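PDB 1L8W: VlsE1, which is a variable surface lipoprotein of the Lyme disease spirochaete and probably serves evasion of the host immune response through antigenic switching. Local coordinates for residues Thr68-Leu73 with Ala124-Glu129; Glu185-Ala190 with Lys267-Ile272; Glu221-Ala226 with Gln271-Ile276. All blocks are in the same frame, centred on the assembly; numbering follows the deposited sequence.

Overall arrangement
From the N terminus, interaction 1 comes first: it closes a loop of 50 residues by pairing helix 59-80 with helix 106-131. The chain runs through helix 153-170 before interaction 2 opens; the two are in series, their centres about 30 Å apart on opposite sides of the chain's centre. Interaction 2 ties the loop between helix 153-170 and helix 205-216 to the start of helix 269-281. Interaction 3 opens inside the span of interaction 2, on helix 220-230, and closes on the same helix, four residues further along, sharing Gln271 and Ile272. Helix 269-281 thus joins that loop to helix 220-230, in a contact centred about 7 Å from the centre of the chain.

Interaction 1 of 3, residues Thr68-Leu73 with Ala124-Glu129; sequences TVAAKL and AVKTAE
Val125 packs into the face of helix 59-80 lined by Val69, Ala70 and Leu73, and its two methyl groups divide the work. CG1 lies beside the backbone N, anti to the carbonyl carbon (chi1 -49°), which leaves CG2 between N and the carbonyl carbon and against Ala70, 3.7 Å from Ala70 CB. Val125 CG1 meets Val69 CG1 at 4.0 Å and, more loosely, Leu73 CD1 at 4.2 Å. The small Ala70 lets the backbones come close here, with Ala70 CA 6.5 Å from Val125 CA. These apolar contacts form the tight part. The outer edge is polar and looser: the aliphatic chain of the exposed Lys126 reaches across until NZ lies 4.0 Å from Ala70 CB, bent at its last torsion (chi4 -60°), and its charge pairs with Glu74 in a salt bridge. Glu129, one turn on from Val125, hydrogen-bonds Thr67 just before 68-73. The segments run antiparallel, their axes 9.5 Å apart at an angle of 161°, as in a helical bundle. Ile166 of helix 153-170 touches Val125 as well, while Ile320 of the long C-terminal helix 294-333 packs on Val69 and Leu73.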
loop_
_atom_site.group_PDB
_atom_site.type_symbol
_atom_site.label_atom_id
_atom_site.label_comp_id
_atom_site.label_asym_id
_atom_site.label_seq_id
_atom_site.Cartn_x
_atom_site.Cartn_y
_atom_site.Cartn_z
ATOM N N THR A 68 -13.459 -8.934 -0.837
ATOM C CA THR A 68 -14.616 -8.387 -1.535
ATOM C C THR A 68 -14.309 -8.233 -3.033
ATOM O O THR A 68 -15.170 -8.493 -3.868
ATOM C CB THR A 68 -15.024 -7.008 -0.944
ATOM O OG1 THR A 68 -15.267 -7.141 0.463
ATOM C CG2 THR A 68 -16.294 -6.485 -1.616
ATOM N N VAL A 69 -13.090 -7.800 -3.361
ATOM C CA VAL A 69 -12.661 -7.635 -4.745
ATOM C C VAL A 69 -12.607 -9.012 -5.401
ATOM O O VAL A 69 -13.029 -9.191 -6.543
ATOM C CB VAL A 69 -11.233 -7.003 -4.840
ATOM C CG1 VAL A 69 -10.703 -7.121 -6.275
ATOM C CG2 VAL A 69 -11.266 -5.553 -4.409
ATOM N N ALA A 70 -12.062 -9.988 -4.688
ATOM C CA ALA A 70 -11.993 -11.339 -5.233
ATOM C C ALA A 70 -13.408 -11.802 -5.599
ATOM O O ALA A 70 -13.651 -12.309 -6.704
ATOM C CB ALA A 70 -11.364 -12.292 -4.209
ATOM N N ALA A 71 -14.338 -11.601 -4.673
ATOM C CA ALA A 71 -15.735 -11.995 -4.869
ATOM C C ALA A 71 -16.346 -11.422 -6.147
ATOM O O ALA A 71 -16.970 -12.144 -6.925
ATOM C CB ALA A 71 -16.562 -11.568 -3.672
ATOM N N LYS A 72 -16.167 -10.121 -6.359
ATOM C CA LYS A 72 -16.700 -9.465 -7.549
ATOM C C LYS A 72 -16.040 -10.005 -8.813
ATOM O O LYS A 72 -16.686 -10.156 -9.845
ATOM C CB LYS A 72 -16.483 -7.947 -7.468
ATOM C CG LYS A 72 -17.208 -7.255 -6.326
ATOM C CD LYS A 72 -16.916 -5.749 -6.328
ATOM C CE LYS A 72 -17.637 -5.015 -5.200
ATOM N NZ LYS A 72 -17.329 -3.550 -5.179
ATOM N N LEU A 73 -14.745 -10.289 -8.734
ATOM C CA LEU A 73 -14.021 -10.820 -9.881
ATOM C C LEU A 73 -14.488 -12.231 -10.220
ATOM O O LEU A 73 -14.617 -12.584 -11.386
ATOM C CB LEU A 73 -12.514 -10.824 -9.606
ATOM C CG LEU A 73 -11.848 -9.453 -9.558
ATOM C CD1 LEU A 73 -10.369 -9.630 -9.321
ATOM C CD2 LEU A 73 -12.095 -8.713 -10.868
ATOM N N ALA A 124 -4.004 -12.963 -8.027
ATOM C CA ALA A 124 -3.164 -11.863 -7.573
ATOM C C ALA A 124 -3.725 -11.191 -6.318
ATOM O O ALA A 124 -2.979 -10.925 -5.370
ATOM C CB ALA A 124 -2.994 -10.831 -8.696
ATOM N N VAL A 125 -5.032 -10.919 -6.296
ATOM C CA VAL A 125 -5.610 -10.276 -5.121
ATOM C C VAL A 125 -5.584 -11.227 -3.932
ATOM O O VAL A 125 -5.416 -10.789 -2.797
ATOM C CB VAL A 125 -7.082 -9.785 -5.351
ATOM C CG1 VAL A 125 -7.179 -8.989 -6.662
ATOM C CG2 VAL A 125 -8.050 -10.950 -5.321
ATOM N N LYS A 126 -5.731 -12.526 -4.187
ATOM C CA LYS A 126 -5.711 -13.505 -3.098
ATOM C C LYS A 126 -4.326 -13.585 -2.453
ATOM O O LYS A 126 -4.195 -13.900 -1.258
ATOM C CB LYS A 126 -6.164 -14.880 -3.593
ATOM C CG LYS A 126 -7.664 -14.955 -3.901
ATOM C CD LYS A 126 -8.071 -16.380 -4.276
ATOM C CE LYS A 126 -9.561 -16.496 -4.591
ATOM N NZ LYS A 126 -10.423 -16.105 -3.445
ATOM N N THR A 127 -3.293 -13.294 -3.239
ATOM C CA THR A 127 -1.947 -13.276 -2.690
ATOM C C THR A 127 -1.943 -12.088 -1.711
ATOM O O THR A 127 -1.525 -12.221 -0.561
ATOM C CB THR A 127 -0.875 -13.046 -3.781
ATOM O OG1 THR A 127 -0.934 -14.101 -4.752
ATOM C CG2 THR A 127 0.513 -13.026 -3.162
ATOM N N ALA A 128 -2.440 -10.938 -2.166
ATOM C CA ALA A 128 -2.508 -9.754 -1.313
ATOM C C ALA A 128 -3.403 -10.034 -0.100
ATOM O O ALA A 128 -3.040 -9.733 1.042
ATOM C CB ALA A 128 -3.056 -8.578 -2.092
ATOM N N GLU A 129 -4.577 -10.599 -0.362
ATOM C CA GLU A 129 -5.526 -10.934 0.699
ATOM C C GLU A 129 -4.878 -11.792 1.789
ATOM O O GLU A 129 -4.955 -11.468 2.978
ATOM C CB GLU A 129 -6.741 -11.677 0.114
ATOM C CG GLU A 129 -7.702 -12.216 1.173
ATOM C CD GLU A 129 -8.716 -13.209 0.608
ATOM O OE1 GLU A 129 -8.308 -14.101 -0.153
ATOM O OE2 GLU A 129 -9.912 -13.111 0.933
#

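Interaction 2 of 3, residues Glu185-Ala190 with Lys267-Ile272; sequences ENNKGA and KKDDQI
Glu185 and Lys267 run alongside each other in the same direction, with the aliphatic part of the lysine passing Glu185 CB. At their ends Glu185 OE1 and Lys267 NZ form a long, weak salt bridge of 3.3 Å. Asn187 CG lies anti to the carbonyl carbon (chi1 -61°), which brings the amide within bonding distance of Asp269; Asn187 ND2 donates to Asp269 OD1 at 2.8 Å, nearly straight at 167°. The acceptor sits close to the amide plane, whereas the N-H arrives on the syn side of the carboxylate, 25° out of its plane. Water 1 takes the backbone N-H of Asn187 at 2.7 Å from its N and donates to Lys267 O. Lys188 lays its chain along that of Lys267, Lys188 CD 3.7 Å from Lys267 CE, while its amine goes to Glu260 in a salt bridge. Ala190 ends the run with CB 3.7 Å from Ile272 CG2, and Ile272 CD1 reaches back to Asn187 O at 3.6 Å. Ala214 of helix 205-216 touches Asn187, Asp269 and Ile272. The contact fastens the loop between helices 153-170 and 205-216 to the N-terminal end of helix 269-281, whose N-cap is Lys268. Separate carboxylates for Lys188 and Lys267 would probably temper repulsion between their amines; the contact grades from a charged, partly exposed end through amide and water bonds to a buried apolar one.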
loop_
_atom_site.group_PDB
_atom_site.type_symbol
_atom_site.label_atom_id
_atom_site.label_comp_id
_atom_site.label_asym_id
_atom_site.label_seq_id
_atom_site.Cartn_x
_atom_site.Cartn_y
_atom_site.Cartn_z
ATOM N N GLU A 185 13.886 15.963 -0.947
ATOM C CA GLU A 185 14.030 15.271 0.327
ATOM C C GLU A 185 13.377 16.023 1.483
ATOM O O GLU A 185 13.711 15.800 2.648
ATOM C CB GLU A 185 15.519 15.056 0.627
ATOM C CG GLU A 185 16.281 16.349 0.912
ATOM C CD GLU A 185 17.787 16.162 0.943
ATOM O OE1 GLU A 185 18.291 15.417 1.811
ATOM O OE2 GLU A 185 18.469 16.771 0.092
ATOM N N ASN A 186 12.438 16.907 1.163
ATOM C CA ASN A 186 11.749 17.695 2.184
ATOM C C ASN A 186 11.109 16.860 3.294
ATOM O O ASN A 186 11.036 17.301 4.439
ATOM C CB ASN A 186 10.665 18.571 1.537
ATOM C CG ASN A 186 11.225 19.543 0.518
ATOM O OD1 ASN A 186 12.080 20.370 0.836
ATOM N ND2 ASN A 186 10.740 19.452 -0.717
ATOM N N ASN A 187 10.647 15.659 2.968
ATOM C CA ASN A 187 9.983 14.835 3.974
ATOM C C ASN A 187 10.755 13.630 4.504
ATOM O O ASN A 187 10.190 12.776 5.183
ATOM C CB ASN A 187 8.614 14.402 3.446
ATOM C CG ASN A 187 7.700 15.590 3.159
ATOM O OD1 ASN A 187 7.366 16.359 4.060
ATOM N ND2 ASN A 187 7.303 15.749 1.900
ATOM N N LYS A 188 12.051 13.577 4.217
ATOM C CA LYS A 188 12.885 12.477 4.681
ATOM C C LYS A 188 12.740 12.263 6.185
ATOM O O LYS A 188 12.987 11.168 6.689
ATOM C CB LYS A 188 14.353 12.740 4.318
ATOM C CG LYS A 188 14.919 14.080 4.787
ATOM C CD LYS A 188 16.363 14.241 4.296
ATOM C CE LYS A 188 16.897 15.669 4.480
ATOM N NZ LYS A 188 17.197 16.019 5.904
ATOM N N GLY A 189 12.330 13.313 6.892
ATOM C CA GLY A 189 12.140 13.221 8.327
ATOM C C GLY A 189 11.030 12.260 8.733
ATOM O O GLY A 189 10.878 11.942 9.910
ATOM N N ALA A 190 10.250 11.793 7.767
ATOM C CA ALA A 190 9.168 10.856 8.063
ATOM C C ALA A 190 9.736 9.530 8.582
ATOM O O ALA A 190 9.037 8.758 9.227
ATOM C CB ALA A 190 8.325 10.621 6.816
ATOM N N LYS A 267 13.869 8.991 0.780
ATOM C CA LYS A 267 13.804 10.460 0.809
ATOM C C LYS A 267 12.754 11.057 -0.131
ATOM O O LYS A 267 12.106 12.045 0.203
ATOM C CB LYS A 267 15.176 11.068 0.480
ATOM C CG LYS A 267 16.208 10.931 1.588
ATOM C CD LYS A 267 17.479 11.710 1.266
ATOM C CE LYS A 267 18.408 11.748 2.477
ATOM N NZ LYS A 267 19.680 12.480 2.217
ATOM N N LYS A 268 12.595 10.464 -1.310
ATOM C CA LYS A 268 11.605 10.930 -2.273
ATOM C C LYS A 268 10.192 10.646 -1.758
ATOM O O LYS A 268 9.953 9.644 -1.081
ATOM C CB LYS A 268 11.828 10.251 -3.619
ATOM C CG LYS A 268 13.008 10.810 -4.382
ATOM C CD LYS A 268 13.270 10.026 -5.651
ATOM C CE LYS A 268 14.106 8.795 -5.369
ATOM N NZ LYS A 268 13.486 7.911 -4.351
ATOM N N ASP A 269 9.266 11.533 -2.098
ATOM C CA ASP A 269 7.877 11.444 -1.661
ATOM C C ASP A 269 7.077 10.201 -2.028
ATOM O O ASP A 269 6.260 9.742 -1.235
ATOM C CB ASP A 269 7.109 12.678 -2.136
ATOM C CG ASP A 269 7.614 13.958 -1.494
ATOM O OD1 ASP A 269 7.754 13.984 -0.252
ATOM O OD2 ASP A 269 7.862 14.937 -2.234
ATOM N N ASP A 270 7.278 9.659 -3.220
ATOM C CA ASP A 270 6.518 8.478 -3.596
ATOM C C ASP A 270 7.029 7.215 -2.888
ATOM O O ASP A 270 6.252 6.294 -2.630
ATOM C CB ASP A 270 6.501 8.316 -5.122
ATOM C CG ASP A 270 7.887 8.276 -5.726
ATOM O OD1 ASP A 270 8.860 8.633 -5.022
ATOM O OD2 ASP A 270 7.994 7.894 -6.917
ATOM N N GLN A 271 8.320 7.200 -2.548
ATOM C CA GLN A 271 8.948 6.083 -1.840
ATOM C C GLN A 271 8.552 6.122 -0.364
ATOM O O GLN A 271 8.253 5.092 0.254
ATOM C CB GLN A 271 10.465 6.176 -1.942
ATOM C CG GLN A 271 10.997 6.243 -3.368
ATOM C CD GLN A 271 10.602 5.037 -4.188
ATOM O OE1 GLN A 271 10.775 3.898 -3.757
ATOM N NE2 GLN A 271 10.074 5.278 -5.379
ATOM N N ILE A 272 8.567 7.322 0.202
ATOM C CA ILE A 272 8.179 7.506 1.591
ATOM C C ILE A 272 6.703 7.124 1.738
ATOM O O ILE A 272 6.343 6.349 2.619
ATOM C CB ILE A 272 8.367 8.963 2.021
ATOM C CG1 ILE A 272 9.853 9.319 1.945
ATOM C CG2 ILE A 272 7.793 9.174 3.407
ATOM C CD1 ILE A 272 10.161 10.766 2.218
HETATM O O HOH W 1 10.497 14.081 0.778
#

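Interaction 3 of 3, residues Glu221-Ala226 with Gln271-Ile276; sequences EQILSA and QIAAAI
Ala226 and Ile223, one turn apart on helix 220-230, present the surface that meets helix 269-281, and Ala274 is the main residue they cover. Ala226 CB faces the second helix directly, meeting Ala274 CB at 3.8 Å, and at the same distance from Ala226 CB lies Gln271 NE2. Ile223 sends its branches to two neighbouring residues. Its CG2, anti to the backbone N (chi1 -59° for CG1), rests 3.8 Å from Ala274 CA, while its CG1 and CD1 pass along Ala273 CB, the CG1 at 3.8 Å. With three alanines at the crossing, the helices approach closely: the segment axes are 8.4 Å apart and steeply crossed at 76°, and Ile223 CA is 5.3 Å from Ala274 CA. This is a crossing within the largely helical VlsE fold, near the centre of the chain. Lys311 of helix 294-333 touches Ile223, helix 205-216 touches Ala273 through Val215, and Pro247 packs against Gln271 and Ala274. At the edge of this buried patch Gln271 leaves its helix pointing away, but a bend at chi2 (-59°) folds its amide back over Ala226. There water 2 bridges the two helices, donating to Ala226 O at 2.7 Å and to Gln271 OE1 at 2.8 Å.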
loop_
_atom_site.group_PDB
_atom_site.type_symbol
_atom_site.label_atom_id
_atom_site.label_comp_id
_atom_site.label_asym_id
_atom_site.label_seq_id
_atom_site.Cartn_x
_atom_site.Cartn_y
_atom_site.Cartn_z
ATOM N N GLU A 221 -1.643 6.401 -7.940
ATOM C CA GLU A 221 -0.908 5.696 -8.987
ATOM C C GLU A 221 0.588 5.673 -8.673
ATOM O O GLU A 221 1.231 4.619 -8.725
ATOM C CB GLU A 221 -1.116 6.370 -10.344
ATOM C CG GLU A 221 -2.543 6.359 -10.857
ATOM C CD GLU A 221 -3.495 7.103 -9.939
ATOM O OE1 GLU A 221 -3.163 8.238 -9.536
ATOM O OE2 GLU A 221 -4.576 6.557 -9.626
ATOM N N GLN A 222 1.138 6.837 -8.337
ATOM C CA GLN A 222 2.561 6.949 -8.022
ATOM C C GLN A 222 2.971 6.072 -6.848
ATOM O O GLN A 222 4.021 5.439 -6.883
ATOM C CB GLN A 222 2.927 8.410 -7.736
ATOM C CG GLN A 222 2.926 9.297 -8.965
ATOM C CD GLN A 222 3.255 10.741 -8.628
ATOM O OE1 GLN A 222 2.408 11.485 -8.140
ATOM N NE2 GLN A 222 4.502 11.134 -8.869
ATOM N N ILE A 223 2.150 6.045 -5.803
ATOM C CA ILE A 223 2.443 5.213 -4.639
ATOM C C ILE A 223 2.347 3.736 -5.043
ATOM O O ILE A 223 3.127 2.905 -4.585
ATOM C CB ILE A 223 1.458 5.497 -3.484
ATOM C CG1 ILE A 223 1.544 6.972 -3.079
ATOM C CG2 ILE A 223 1.808 4.639 -2.292
ATOM C CD1 ILE A 223 0.414 7.441 -2.169
ATOM N N LEU A 224 1.393 3.430 -5.916
ATOM C CA LEU A 224 1.190 2.072 -6.404
ATOM C C LEU A 224 2.434 1.623 -7.165
ATOM O O LEU A 224 2.961 0.536 -6.930
ATOM C CB LEU A 224 -0.018 2.022 -7.347
ATOM C CG LEU A 224 -1.059 0.905 -7.181
ATOM C CD1 LEU A 224 -1.853 0.774 -8.473
ATOM C CD2 LEU A 224 -0.389 -0.415 -6.853
ATOM N N SER A 225 2.904 2.474 -8.075
ATOM C CA SER A 225 4.084 2.177 -8.878
ATOM C C SER A 225 5.310 1.954 -7.991
ATOM O O SER A 225 6.087 1.021 -8.207
ATOM C CB SER A 225 4.345 3.322 -9.867
ATOM O OG SER A 225 5.369 2.985 -10.789
ATOM N N ALA A 226 5.485 2.811 -6.990
ATOM C CA ALA A 226 6.621 2.674 -6.081
ATOM C C ALA A 226 6.603 1.314 -5.372
ATOM O O ALA A 226 7.655 0.742 -5.090
ATOM C CB ALA A 226 6.615 3.810 -5.046
ATOM N N GLN A 271 8.320 7.200 -2.548
ATOM C CA GLN A 271 8.948 6.083 -1.840
ATOM C C GLN A 271 8.552 6.122 -0.364
ATOM O O GLN A 271 8.253 5.092 0.254
ATOM C CB GLN A 271 10.465 6.176 -1.942
ATOM C CG GLN A 271 10.997 6.243 -3.368
ATOM C CD GLN A 271 10.602 5.037 -4.188
ATOM O OE1 GLN A 271 10.775 3.898 -3.757
ATOM N NE2 GLN A 271 10.074 5.278 -5.379
ATOM N N ILE A 272 8.567 7.322 0.202
ATOM C CA ILE A 272 8.179 7.506 1.591
ATOM C C ILE A 272 6.703 7.124 1.738
ATOM O O ILE A 272 6.343 6.349 2.619
ATOM C CB ILE A 272 8.367 8.963 2.021
ATOM C CG1 ILE A 272 9.853 9.319 1.945
ATOM C CG2 ILE A 272 7.793 9.174 3.407
ATOM C CD1 ILE A 272 10.161 10.766 2.218
ATOM N N ALA A 273 5.863 7.676 0.866
ATOM C CA ALA A 273 4.428 7.396 0.880
ATOM C C ALA A 273 4.152 5.892 0.722
ATOM O O ALA A 273 3.164 5.372 1.258
ATOM C CB ALA A 273 3.737 8.178 -0.224
ATOM N N ALA A 274 5.033 5.203 -0.010
ATOM C CA ALA A 274 4.919 3.760 -0.212
ATOM C C ALA A 274 5.308 2.997 1.055
ATOM O O ALA A 274 4.662 2.007 1.414
ATOM C CB ALA A 274 5.800 3.308 -1.372
ATOM N N ALA A 275 6.375 3.446 1.715
ATOM C CA ALA A 275 6.846 2.807 2.943
ATOM C C ALA A 275 5.749 2.927 3.979
ATOM O O ALA A 275 5.492 2.012 4.760
ATOM C CB ALA A 275 8.119 3.498 3.456
ATOM N N ILE A 276 5.111 4.087 3.959
ATOM C CA ILE A 276 4.030 4.413 4.861
ATOM C C ILE A 276 2.798 3.549 4.608
ATOM O O ILE A 276 2.266 2.949 5.541
ATOM C CB ILE A 276 3.667 5.919 4.740
ATOM C CG1 ILE A 276 4.796 6.759 5.359
ATOM C CG2 ILE A 276 2.337 6.204 5.401
ATOM C CD1 ILE A 276 4.567 8.266 5.356
HETATM O O HOH W 2 10.145 1.683 -5.359
#